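Putative conjugative transposon recombinase (Clostridium difficile, PDB 3G13) probably binds DNA and exchanges its strands as a serine-type recombinase of a conjugative transposon, this chain being its N-terminal resolvase domain. Local coordinates at residues A[33-36]-A[41-44]; A[66-71]-A[99-104]; A[82-87]-A[92-97]; A[113-118]-A[123-128]. One frame throughout, in Å; residues are numbered along the deposited sequence.

Contact 1 (A[33-36]-A[41-44]); sequences TDMI and EWVL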
loop_
_atom_site.group_PDB
_atom_site.type_symbol
_atom_site.label_atom_id
_atom_site.label_comp_id
_atom_site.label_asym_id
_atom_site.label_seq_id
_atom_site.Cartn_x
_atom_site.Cartn_y
_atom_site.Cartn_z
ATOM N N THR A 33 18.059 12.086 -20.667
ATOM C CA THR A 33 18.794 13.295 -21.034
ATOM C C THR A 33 17.927 14.165 -21.949
ATOM O O THR A 33 17.808 15.348 -21.728
ATOM C CB THR A 33 20.164 12.981 -21.712
ATOM O OG1 THR A 33 20.931 12.169 -20.818
ATOM C CG2 THR A 33 20.934 14.258 -21.984
ATOM N N ASP A 34 17.337 13.541 -22.948
ATOM C CA ASP A 34 16.469 14.213 -23.885
ATOM C C ASP A 34 15.179 14.701 -23.193
ATOM O O ASP A 34 14.767 15.842 -23.397
ATOM C CB ASP A 34 16.156 13.255 -25.026
ATOM C CG ASP A 34 15.079 13.775 -25.966
ATOM O OD1 ASP A 34 15.378 14.666 -26.818
ATOM O OD2 ASP A 34 13.946 13.268 -25.848
HETATM N N MSE A 35 14.560 13.847 -22.383
HETATM C CA MSE A 35 13.309 14.227 -21.720
HETATM C C MSE A 35 13.529 15.426 -20.796
HETATM O O MSE A 35 12.748 16.378 -20.807
HETATM C CB MSE A 35 12.676 13.047 -20.971
HETATM C CG MSE A 35 11.252 13.324 -20.484
HETATM SE SE MSE A 35 11.293 14.120 -18.635
HETATM C CE MSE A 35 11.780 12.411 -17.742
ATOM N N ILE A 36 14.587 15.403 -19.996
ATOM C CA ILE A 36 14.799 16.508 -19.054
ATOM C C ILE A 36 15.149 17.834 -19.796
ATOM O O ILE A 36 14.765 18.933 -19.350
ATOM C CB ILE A 36 15.819 16.123 -17.971
ATOM C CG1 ILE A 36 15.200 15.055 -17.039
ATOM C CG2 ILE A 36 16.377 17.339 -17.207
ATOM C CD1 ILE A 36 16.238 14.258 -16.280
ATOM N N GLU A 41 13.110 25.151 -17.712
ATOM C CA GLU A 41 13.119 25.507 -16.271
ATOM C C GLU A 41 13.921 24.493 -15.435
ATOM O O GLU A 41 14.123 24.671 -14.224
ATOM C CB GLU A 41 11.693 25.561 -15.726
ATOM C CG GLU A 41 10.741 26.483 -16.523
ATOM C CD GLU A 41 9.418 26.632 -15.772
ATOM O OE1 GLU A 41 8.449 25.932 -16.081
ATOM O OE2 GLU A 41 9.378 27.438 -14.833
ATOM N N TRP A 42 14.324 23.399 -16.079
ATOM C CA TRP A 42 15.034 22.311 -15.420
ATOM C C TRP A 42 16.479 22.252 -15.883
ATOM O O TRP A 42 16.811 22.690 -16.991
ATOM C CB TRP A 42 14.410 20.962 -15.806
ATOM C CG TRP A 42 12.978 20.754 -15.352
ATOM C CD1 TRP A 42 12.231 21.549 -14.516
ATOM C CD2 TRP A 42 12.153 19.645 -15.695
ATOM N NE1 TRP A 42 10.975 21.003 -14.336
ATOM C CE2 TRP A 42 10.897 19.837 -15.050
ATOM C CE3 TRP A 42 12.338 18.522 -16.499
ATOM C CZ2 TRP A 42 9.832 18.924 -15.182
ATOM C CZ3 TRP A 42 11.271 17.615 -16.659
ATOM C CH2 TRP A 42 10.035 17.834 -15.988
ATOM N N VAL A 43 17.315 21.679 -15.037
ATOM C CA VAL A 43 18.705 21.369 -15.380
ATOM C C VAL A 43 18.963 19.957 -14.887
ATOM O O VAL A 43 18.566 19.609 -13.778
ATOM C CB VAL A 43 19.736 22.440 -14.828
ATOM C CG1 VAL A 43 19.678 22.571 -13.288
ATOM C CG2 VAL A 43 21.177 22.128 -15.300
ATOM N N LEU A 44 19.588 19.140 -15.741
ATOM C CA LEU A 44 19.974 17.771 -15.399
ATOM C C LEU A 44 21.067 17.786 -14.329
ATOM O O LEU A 44 22.126 18.419 -14.521
ATOM C CB LEU A 44 20.443 17.008 -16.652
ATOM C CG LEU A 44 21.009 15.571 -16.532
ATOM C CD1 LEU A 44 19.992 14.589 -15.980
ATOM C CD2 LEU A 44 21.548 15.120 -17.898
HETATM O O HOH W 1 16.641 21.016 -19.048
#
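Ile36 lies across Leu44 at about a right angle, and its two branches do different jobs. The CD1 methyl of Ile36 meets CD1 of Leu44 at 3.8 Å, while CG2 of Ile36 settles on the strand backbone, 4.0 Å from the N of Leu44. That division follows from chi1 of -69°, which turns CG2 anti to the backbone N of the isoleucine and leaves CG1 beside that N, from where CD1 reaches Leu44. Thr33, one turn earlier, adds a looser touch, OG1 to CD2 of Leu44 at 4.2 Å; its polar need is met within the helix by Val29 O.

At the other end of the contact the indole of Trp42 reaches back to the helix. CE3 of Trp42 comes within 3.8 Å of the carbonyl O of Ile36, approached obliquely. Met35, a selenomethionine, bends at both chi2 and chi3 and brings SE to 4.0 Å from CZ3 of Trp42. The selenium lies 87° off the normal of the six-membered ring, close to the ring plane, which makes this an edge-on Met-aromatic contact. Between the two backbones, a water sits 2.8 Å from O of Ile36 and 2.7 Å from O of Trp42, placed to donate to either, although other acceptors compete for its protons.

The contact illustrates how a helix is tied to the strand that follows it in a beta-alpha-beta unit. Helix 25-37 is the crossover between strands 6-14 and 42-51, and Val8 of the first strand touches both Ile36 and Trp42, so the contact rests on strand 6-14, beside the outermost strand 42-51.

Contact 2 (A[66-71]-A[99-104]); sequences RMINDC and RMLKER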
loop_
_atom_site.group_PDB
_atom_site.type_symbol
_atom_site.label_atom_id
_atom_site.label_comp_id
_atom_site.label_asym_id
_atom_site.label_seq_id
_atom_site.Cartn_x
_atom_site.Cartn_y
_atom_site.Cartn_z
ATOM N N ARG A 66 24.621 6.696 -4.015
ATOM C CA ARG A 66 25.302 7.933 -4.453
ATOM C C ARG A 66 24.231 9.013 -4.673
ATOM O O ARG A 66 24.389 10.131 -4.224
ATOM C CB ARG A 66 26.134 7.683 -5.715
ATOM C CG ARG A 66 26.883 8.897 -6.274
ATOM C CD ARG A 66 27.697 8.523 -7.507
ATOM N NE ARG A 66 26.899 8.150 -8.688
ATOM C CZ ARG A 66 26.535 8.977 -9.667
ATOM N NH1 ARG A 66 26.864 10.267 -9.644
ATOM N NH2 ARG A 66 25.830 8.509 -10.688
HETATM N N MSE A 67 23.120 8.640 -5.308
HETATM C CA MSE A 67 22.009 9.558 -5.472
HETATM C C MSE A 67 21.444 10.114 -4.160
HETATM O O MSE A 67 21.232 11.333 -4.026
HETATM C CB MSE A 67 20.901 8.906 -6.260
HETATM C CG MSE A 67 20.068 9.942 -6.956
HETATM SE SE MSE A 67 18.486 9.082 -7.606
HETATM C CE MSE A 67 17.786 9.481 -5.745
ATOM N N ILE A 68 21.190 9.221 -3.199
ATOM C CA ILE A 68 20.767 9.662 -1.871
ATOM C C ILE A 68 21.761 10.653 -1.257
ATOM O O ILE A 68 21.338 11.666 -0.737
ATOM C CB ILE A 68 20.502 8.487 -0.909
ATOM C CG1 ILE A 68 19.355 7.595 -1.443
ATOM C CG2 ILE A 68 20.181 9.017 0.468
ATOM C CD1 ILE A 68 17.955 8.329 -1.639
ATOM N N ASN A 69 23.068 10.370 -1.317
ATOM C CA ASN A 69 24.076 11.337 -0.787
ATOM C C ASN A 69 24.052 12.689 -1.511
ATOM O O ASN A 69 24.212 13.729 -0.894
ATOM C CB ASN A 69 25.519 10.776 -0.842
ATOM C CG ASN A 69 25.697 9.458 -0.076
ATOM O OD1 ASN A 69 26.512 8.605 -0.481
ATOM N ND2 ASN A 69 24.965 9.282 1.027
ATOM N N ASP A 70 23.863 12.675 -2.826
ATOM C CA ASP A 70 23.742 13.927 -3.586
ATOM C C ASP A 70 22.478 14.698 -3.218
ATOM O O ASP A 70 22.481 15.943 -3.223
ATOM C CB ASP A 70 23.794 13.655 -5.090
ATOM C CG ASP A 70 25.169 13.158 -5.539
ATOM O OD1 ASP A 70 26.120 13.250 -4.737
ATOM O OD2 ASP A 70 25.295 12.665 -6.674
ATOM N N CYS A 71 21.404 13.955 -2.920
ATOM C CA CYS A 71 20.171 14.561 -2.379
ATOM C C CYS A 71 20.435 15.215 -1.021
ATOM O O CYS A 71 20.005 16.337 -0.801
ATOM C CB CYS A 71 19.015 13.542 -2.261
ATOM S SG CYS A 71 18.257 13.037 -3.836
ATOM N N ARG A 99 10.308 9.439 2.329
ATOM C CA ARG A 99 10.238 10.364 3.472
ATOM C C ARG A 99 11.513 11.177 3.660
ATOM O O ARG A 99 11.451 12.378 3.958
ATOM C CB ARG A 99 9.930 9.594 4.753
ATOM C CG ARG A 99 8.500 9.081 4.830
ATOM C CD ARG A 99 8.342 8.156 6.022
ATOM N NE ARG A 99 6.939 7.950 6.371
ATOM C CZ ARG A 99 6.451 6.885 7.010
ATOM N NH1 ARG A 99 7.234 5.887 7.395
ATOM N NH2 ARG A 99 5.157 6.831 7.278
HETATM N N MSE A 100 12.671 10.529 3.502
HETATM C CA MSE A 100 13.958 11.229 3.666
HETATM C C MSE A 100 14.110 12.353 2.628
HETATM O O MSE A 100 14.587 13.452 2.924
HETATM C CB MSE A 100 15.109 10.218 3.510
HETATM C CG MSE A 100 16.500 10.730 3.766
HETATM SE SE MSE A 100 17.788 9.277 3.363
HETATM C CE MSE A 100 17.089 7.844 4.472
ATOM N N LEU A 101 13.731 12.059 1.393
ATOM C CA LEU A 101 13.695 13.087 0.345
ATOM C C LEU A 101 12.641 14.165 0.704
ATOM O O LEU A 101 12.926 15.350 0.660
ATOM C CB LEU A 101 13.453 12.427 -1.042
ATOM C CG LEU A 101 14.746 12.036 -1.819
ATOM C CD1 LEU A 101 15.828 11.457 -0.915
ATOM C CD2 LEU A 101 14.525 11.093 -2.980
ATOM N N LYS A 102 11.439 13.745 1.083
ATOM C CA LYS A 102 10.328 14.680 1.338
ATOM C C LYS A 102 10.665 15.721 2.449
ATOM O O LYS A 102 10.312 16.882 2.330
ATOM C CB LYS A 102 9.046 13.887 1.685
ATOM C CG LYS A 102 7.790 14.738 1.912
ATOM C CD LYS A 102 6.521 13.885 1.851
ATOM C CE LYS A 102 5.222 14.729 1.937
ATOM N NZ LYS A 102 4.141 14.201 0.983
ATOM N N GLU A 103 11.355 15.287 3.504
ATOM C CA GLU A 103 11.727 16.166 4.612
ATOM C C GLU A 103 12.655 17.286 4.141
ATOM O O GLU A 103 12.766 18.345 4.798
ATOM C CB GLU A 103 12.391 15.349 5.737
ATOM C CG GLU A 103 11.414 14.409 6.448
ATOM C CD GLU A 103 12.094 13.330 7.310
ATOM O OE1 GLU A 103 11.366 12.380 7.742
ATOM O OE2 GLU A 103 13.335 13.428 7.552
ATOM N N ARG A 104 13.326 17.037 3.012
ATOM C CA ARG A 104 14.232 18.005 2.395
ATOM C C ARG A 104 13.634 18.699 1.160
ATOM O O ARG A 104 14.348 19.392 0.425
ATOM C CB ARG A 104 15.588 17.358 2.105
ATOM C CG ARG A 104 16.494 17.437 3.344
ATOM C CD ARG A 104 17.105 16.115 3.656
ATOM N NE ARG A 104 18.059 16.155 4.783
ATOM C CZ ARG A 104 19.233 16.809 4.791
ATOM N NH1 ARG A 104 19.637 17.531 3.738
ATOM N NH2 ARG A 104 20.015 16.731 5.867
HETATM O O HOH W 2 19.230 18.590 1.024
#
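Leu101 drives its CD1 methyl between two residues of helix 62-72, 3.9 Å from CD1 of Ile68 and 4.0 Å from CB of Cys71. The sulfur of Cys71 lies beside the same branch, SG to CD1 of Leu101 being 4.1 Å. A chi1 of -91° holds this leucine away from a fully staggered conformation, with CD1 against Ile68 and Cys71. Ile68 divides its branches between two partners: CD1 serves Leu101, and CG2 meets SE of the selenomethionine Met100 at 3.8 Å, the two side chains crossing at about a right angle. Around this tight part, Met72 touches both Met100 and Leu101, and Ile76 and Ile106 pack on Cys71.

The margin at Arg104 is looser and wet. Its side chain packs on Met72 but stays short of direct contact with residues 66-71, and one water spans the gap, donating to O of Cys71 at 3.0 Å and accepting from NH1 of Arg104 at 2.9 Å, in the plane of the guanidinium at its edge.

Segments 66-71 and 99-104 of the resolvase domain are joined by branched aliphatic groups, sulfur and selenium, so the fit probably depends on shape and burial, with one water as the polar link.

Contact 3 (A[82-87]-A[92-97]); sequences KSISRF and LDTLKY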
loop_
_atom_site.group_PDB
_atom_site.type_symbol
_atom_site.label_atom_id
_atom_site.label_comp_id
_atom_site.label_asym_id
_atom_site.label_seq_id
_atom_site.Cartn_x
_atom_site.Cartn_y
_atom_site.Cartn_z
ATOM N N LYS A 82 11.090 5.087 -12.982
ATOM C CA LYS A 82 10.031 4.548 -13.816
ATOM C C LYS A 82 8.871 4.020 -12.972
ATOM O O LYS A 82 7.715 4.206 -13.323
ATOM C CB LYS A 82 10.561 3.473 -14.785
ATOM C CG LYS A 82 9.442 2.814 -15.653
ATOM C CD LYS A 82 9.950 2.065 -16.914
ATOM C CE LYS A 82 8.822 1.291 -17.612
ATOM N NZ LYS A 82 7.737 2.223 -18.109
ATOM N N SER A 83 9.188 3.411 -11.835
ATOM C CA SER A 83 8.159 2.714 -11.059
ATOM C C SER A 83 8.621 2.602 -9.620
ATOM O O SER A 83 9.826 2.650 -9.321
ATOM C CB SER A 83 7.920 1.297 -11.630
ATOM O OG SER A 83 9.061 0.502 -11.379
ATOM N N ILE A 84 7.665 2.416 -8.721
ATOM C CA ILE A 84 7.982 2.108 -7.336
ATOM C C ILE A 84 8.895 0.856 -7.201
ATOM O O ILE A 84 9.799 0.826 -6.357
ATOM C CB ILE A 84 6.658 1.926 -6.486
ATOM C CG1 ILE A 84 6.027 3.309 -6.220
ATOM C CG2 ILE A 84 6.963 1.234 -5.166
ATOM C CD1 ILE A 84 4.510 3.316 -5.893
ATOM N N SER A 85 8.618 -0.169 -8.010
ATOM C CA SER A 85 9.358 -1.443 -7.983
ATOM C C SER A 85 10.856 -1.323 -8.341
ATOM O O SER A 85 11.671 -2.167 -7.930
ATOM C CB SER A 85 8.670 -2.447 -8.905
ATOM O OG SER A 85 8.710 -1.976 -10.249
ATOM N N ARG A 86 11.206 -0.289 -9.110
ATOM C CA ARG A 86 12.607 0.040 -9.461
ATOM C C ARG A 86 13.226 0.980 -8.451
ATOM O O ARG A 86 14.446 1.022 -8.288
ATOM C CB ARG A 86 12.694 0.699 -10.850
ATOM C CG ARG A 86 12.381 -0.230 -12.011
ATOM C CD ARG A 86 12.216 0.533 -13.324
ATOM N NE ARG A 86 11.564 -0.297 -14.347
ATOM C CZ ARG A 86 12.043 -0.525 -15.570
ATOM N NH1 ARG A 86 13.209 0.005 -15.964
ATOM N NH2 ARG A 86 11.357 -1.298 -16.414
ATOM N N PHE A 87 12.394 1.759 -7.773
ATOM C CA PHE A 87 12.908 2.751 -6.829
ATOM C C PHE A 87 13.518 2.097 -5.579
ATOM O O PHE A 87 14.549 2.532 -5.064
ATOM C CB PHE A 87 11.798 3.735 -6.418
ATOM C CG PHE A 87 12.240 4.796 -5.447
ATOM C CD1 PHE A 87 13.074 5.836 -5.859
ATOM C CD2 PHE A 87 11.790 4.782 -4.113
ATOM C CE1 PHE A 87 13.464 6.845 -4.954
ATOM C CE2 PHE A 87 12.159 5.783 -3.214
ATOM C CZ PHE A 87 12.982 6.812 -3.620
ATOM N N LEU A 92 9.077 -0.991 3.180
ATOM C CA LEU A 92 9.799 -0.270 4.214
ATOM C C LEU A 92 10.890 0.679 3.670
ATOM O O LEU A 92 11.047 1.800 4.160
ATOM C CB LEU A 92 10.387 -1.245 5.242
ATOM C CG LEU A 92 9.359 -1.747 6.261
ATOM C CD1 LEU A 92 10.004 -2.802 7.155
ATOM C CD2 LEU A 92 8.858 -0.583 7.112
ATOM N N ASP A 93 11.631 0.221 2.674
ATOM C CA ASP A 93 12.665 1.072 2.048
ATOM C C ASP A 93 12.028 2.173 1.217
ATOM O O ASP A 93 12.547 3.294 1.193
ATOM C CB ASP A 93 13.618 0.257 1.161
ATOM C CG ASP A 93 14.609 -0.581 1.974
ATOM O OD1 ASP A 93 14.747 -0.316 3.187
ATOM O OD2 ASP A 93 15.227 -1.499 1.385
ATOM N N THR A 94 10.918 1.863 0.535
ATOM C CA THR A 94 10.193 2.888 -0.253
ATOM C C THR A 94 9.794 4.052 0.659
ATOM O O THR A 94 10.010 5.225 0.326
ATOM C CB THR A 94 8.923 2.323 -0.982
ATOM O OG1 THR A 94 9.252 1.164 -1.774
ATOM C CG2 THR A 94 8.319 3.382 -1.886
ATOM N N LEU A 95 9.210 3.711 1.811
ATOM C CA LEU A 95 8.865 4.675 2.857
ATOM C C LEU A 95 10.036 5.495 3.315
ATOM O O LEU A 95 9.980 6.728 3.334
ATOM C CB LEU A 95 8.273 3.941 4.090
ATOM C CG LEU A 95 6.815 3.526 3.966
ATOM C CD1 LEU A 95 6.413 2.587 5.155
ATOM C CD2 LEU A 95 5.976 4.821 3.931
ATOM N N LYS A 96 11.093 4.790 3.722
ATOM C CA LYS A 96 12.299 5.418 4.257
ATOM C C LYS A 96 12.828 6.483 3.277
ATOM O O LYS A 96 13.048 7.628 3.661
ATOM C CB LYS A 96 13.360 4.331 4.496
ATOM C CG LYS A 96 14.770 4.788 4.810
ATOM C CD LYS A 96 15.664 3.568 5.072
ATOM C CE LYS A 96 17.158 3.902 4.949
ATOM N NZ LYS A 96 17.662 4.780 6.052
ATOM N N TYR A 97 13.082 6.076 2.034
ATOM C CA TYR A 97 13.719 6.985 1.095
ATOM C C TYR A 97 12.781 8.056 0.561
ATOM O O TYR A 97 13.205 9.202 0.343
ATOM C CB TYR A 97 14.390 6.209 -0.036
ATOM C CG TYR A 97 15.549 5.360 0.471
ATOM C CD1 TYR A 97 16.654 5.960 1.076
ATOM C CD2 TYR A 97 15.540 3.960 0.331
ATOM C CE1 TYR A 97 17.733 5.187 1.557
ATOM C CE2 TYR A 97 16.625 3.178 0.807
ATOM C CZ TYR A 97 17.702 3.812 1.418
ATOM O OH TYR A 97 18.772 3.078 1.887
#
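Phe87 sends its side chain straight at helix 91-102, where its atoms meet Thr94 and then Tyr97. From CB, chi1 of 180° sets CG anti to the backbone N and extends the ring toward the second helix. CD2 of Phe87 then passes CG2 of Thr94 at 4.4 Å. Farther out, CE2 of Phe87 lies 4.2 Å from the carbonyl O of Thr94, an oxygen that sits near the ring plane and so faces the edge. At the tip, CE2 and CZ of Phe87 both reach CB of Tyr97 at 3.9 Å, an approach that is oblique to the ring. Beyond that CB the tyrosine turns away, and its hydroxyl bonds to Gln65.

One turn back, Ile84 lies across Thr94 at about a right angle, its CG2 being 4.1 Å from both OG1 and CG2 of the threonine. OG1 of Thr94 is nevertheless not left to the apolar methyl: it bonds to Asn90 O, just before its helix, and to Gln135 of the second subunit. At the start of the short helix 84-87, Ser83 occupies the N-cap position and donates its OG to OG of Ser85 at 2.7 Å.

Edge-to-face contacts of Phe87 with both Phe64 and Phe110 complete an aromatic cluster near the centre of the chain's fold. A short helix folded back on the next one, packed through a phenylalanine and touched by the partner's long helix, fits the dimeric architecture of the catalytic domain of serine resolvases.

Contact 4 (A[113-118]-A[123-128]); sequences EKINTL and ELLLVV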
loop_
_atom_site.group_PDB
_atom_site.type_symbol
_atom_site.label_atom_id
_atom_site.label_comp_id
_atom_site.label_asym_id
_atom_site.label_seq_id
_atom_site.Cartn_x
_atom_site.Cartn_y
_atom_site.Cartn_z
ATOM N N GLU A 113 3.187 5.126 -12.284
ATOM C CA GLU A 113 2.098 5.395 -11.339
ATOM C C GLU A 113 1.562 6.829 -11.463
ATOM O O GLU A 113 0.447 7.088 -11.060
ATOM C CB GLU A 113 2.586 5.177 -9.908
ATOM C CG GLU A 113 2.948 3.741 -9.558
ATOM C CD GLU A 113 4.384 3.381 -9.938
ATOM O OE1 GLU A 113 5.053 4.201 -10.627
ATOM O OE2 GLU A 113 4.840 2.286 -9.538
ATOM N N LYS A 114 2.368 7.724 -12.056
ATOM C CA LYS A 114 2.087 9.167 -12.220
ATOM C C LYS A 114 1.886 9.899 -10.876
ATOM O O LYS A 114 0.849 10.524 -10.636
ATOM C CB LYS A 114 0.935 9.411 -13.207
ATOM C CG LYS A 114 1.296 8.975 -14.623
ATOM C CD LYS A 114 0.137 9.032 -15.593
ATOM C CE LYS A 114 0.569 8.475 -16.956
ATOM N NZ LYS A 114 -0.552 8.534 -17.972
ATOM N N ILE A 115 2.866 9.764 -9.989
ATOM C CA ILE A 115 2.753 10.337 -8.629
ATOM C C ILE A 115 3.995 11.138 -8.345
ATOM O O ILE A 115 5.114 10.605 -8.485
ATOM C CB ILE A 115 2.589 9.244 -7.503
ATOM C CG1 ILE A 115 1.339 8.362 -7.729
ATOM C CG2 ILE A 115 2.537 9.924 -6.133
ATOM C CD1 ILE A 115 1.211 7.103 -6.772
ATOM N N ASN A 116 3.793 12.402 -7.983
ATOM C CA ASN A 116 4.844 13.265 -7.433
ATOM C C ASN A 116 4.662 13.189 -5.936
ATOM O O ASN A 116 3.571 13.459 -5.431
ATOM C CB ASN A 116 4.701 14.719 -7.922
ATOM C CG ASN A 116 5.720 15.682 -7.273
ATOM O OD1 ASN A 116 5.843 15.759 -6.046
ATOM N ND2 ASN A 116 6.415 16.476 -8.111
ATOM N N THR A 117 5.718 12.809 -5.226
ATOM C CA THR A 117 5.578 12.447 -3.798
ATOM C C THR A 117 5.282 13.672 -2.894
ATOM O O THR A 117 4.906 13.498 -1.732
ATOM C CB THR A 117 6.853 11.744 -3.286
ATOM O OG1 THR A 117 7.998 12.588 -3.566
ATOM C CG2 THR A 117 7.003 10.363 -3.939
ATOM N N LEU A 118 5.389 14.886 -3.433
ATOM C CA LEU A 118 5.113 16.091 -2.626
ATOM C C LEU A 118 3.661 16.573 -2.702
ATOM O O LEU A 118 3.287 17.495 -1.979
ATOM C CB LEU A 118 6.099 17.234 -2.971
ATOM C CG LEU A 118 7.591 16.927 -2.803
ATOM C CD1 LEU A 118 8.412 18.201 -3.046
ATOM C CD2 LEU A 118 7.917 16.323 -1.428
ATOM N N GLU A 123 1.090 12.292 -0.378
ATOM C CA GLU A 123 0.740 12.041 1.006
ATOM C C GLU A 123 -0.116 10.765 1.158
ATOM O O GLU A 123 0.102 9.987 2.086
ATOM C CB GLU A 123 0.056 13.261 1.617
ATOM C CG GLU A 123 0.971 14.470 1.537
ATOM C CD GLU A 123 0.472 15.697 2.268
ATOM O OE1 GLU A 123 -0.757 15.977 2.240
ATOM O OE2 GLU A 123 1.341 16.409 2.848
ATOM N N LEU A 124 -1.088 10.562 0.265
ATOM C CA LEU A 124 -1.882 9.333 0.289
ATOM C C LEU A 124 -1.009 8.089 -0.013
ATOM O O LEU A 124 -1.250 7.043 0.539
ATOM C CB LEU A 124 -3.069 9.418 -0.657
ATOM C CG LEU A 124 -4.230 8.434 -0.415
ATOM C CD1 LEU A 124 -4.821 8.618 1.030
ATOM C CD2 LEU A 124 -5.287 8.597 -1.516
ATOM N N LEU A 125 -0.035 8.210 -0.919
ATOM C CA LEU A 125 0.909 7.120 -1.196
ATOM C C LEU A 125 1.542 6.658 0.103
ATOM O O LEU A 125 1.523 5.459 0.419
ATOM C CB LEU A 125 1.968 7.551 -2.232
ATOM C CG LEU A 125 3.219 6.670 -2.361
ATOM C CD1 LEU A 125 2.818 5.395 -3.052
ATOM C CD2 LEU A 125 4.290 7.422 -3.195
ATOM N N LEU A 126 2.030 7.620 0.888
ATOM C CA LEU A 126 2.742 7.338 2.128
ATOM C C LEU A 126 1.840 6.744 3.216
ATOM O O LEU A 126 2.273 5.851 3.970
ATOM C CB LEU A 126 3.437 8.604 2.619
ATOM C CG LEU A 126 4.617 9.084 1.755
ATOM C CD1 LEU A 126 5.098 10.394 2.348
ATOM C CD2 LEU A 126 5.773 8.026 1.699
ATOM N N VAL A 127 0.590 7.216 3.269
ATOM C CA VAL A 127 -0.419 6.650 4.170
ATOM C C VAL A 127 -0.654 5.174 3.833
ATOM O O VAL A 127 -0.664 4.320 4.731
ATOM C CB VAL A 127 -1.778 7.474 4.139
ATOM C CG1 VAL A 127 -2.929 6.636 4.676
ATOM C CG2 VAL A 127 -1.679 8.741 4.976
ATOM N N VAL A 128 -0.847 4.876 2.542
ATOM C CA VAL A 128 -1.130 3.518 2.061
ATOM C C VAL A 128 0.075 2.602 2.295
ATOM O O VAL A 128 -0.077 1.501 2.796
ATOM C CB VAL A 128 -1.560 3.454 0.548
ATOM C CG1 VAL A 128 -1.643 2.009 0.064
ATOM C CG2 VAL A 128 -2.923 4.105 0.333
#
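Thr117 and Leu125 are brought together by two first torsions. In Thr117 a chi1 of 54° puts OG1 in the crowded position between backbone N and carbonyl carbon, where it bonds to Val108 N, and leaves CG2 to face the helix. In Leu125 chi1 of 165° carries CG anti to the backbone N. The methyls then meet, CG2 of Thr117 to CD2 of Leu125 at 4.1 Å, the side chains approaching obliquely. The same CD2 of Leu125 also receives CG2 of Ile115 at 4.2 Å, so one leucine methyl touches both Ile115 of the edge strand and Thr117 just after it.

This is the passage from sheet to dimer helix in a resolvase-type domain: strand 115-116 runs antiparallel to 107-110, with a G1 beta bulge where Lys114 and Ile115 both face Phe110, and the chain then enters the long helix 120-150. An Asx turn redirects it, Leu118 N donating to OD1 of Asn116 at 2.8 Å, in the carbonyl plane, with an N-H...O angle of 158°. Thr117 O, 4.2 Å from N of Glu123, takes its bond from Lys102 NZ instead, and Leu125 also packs on Val128 of the second subunit.

How the contacts relate
Contact 1 comes first along the chain, contact 3 is nested inside the loop closed by contact 2, and contact 4 follows. Contact 1 stands apart on the surface, its centre about 19 to 23 Å from the other centres, yet it reaches the sheet of contact 4. The other three are connected: contacts 2 and 3, centres about 12 Å apart, share helix 91-102 and touch through Ile68 and Tyr97; contacts 2 and 4, centres about 16 Å apart, meet through Lys102; contacts 3 and 4, centres about 11 Å apart, are linked by a probable hydrogen bond from Ile84 N to Glu113 OE2, and both meet the second subunit. The domain thus has a core continuous with its dimer interface, and a more remote beta-alpha-beta edge.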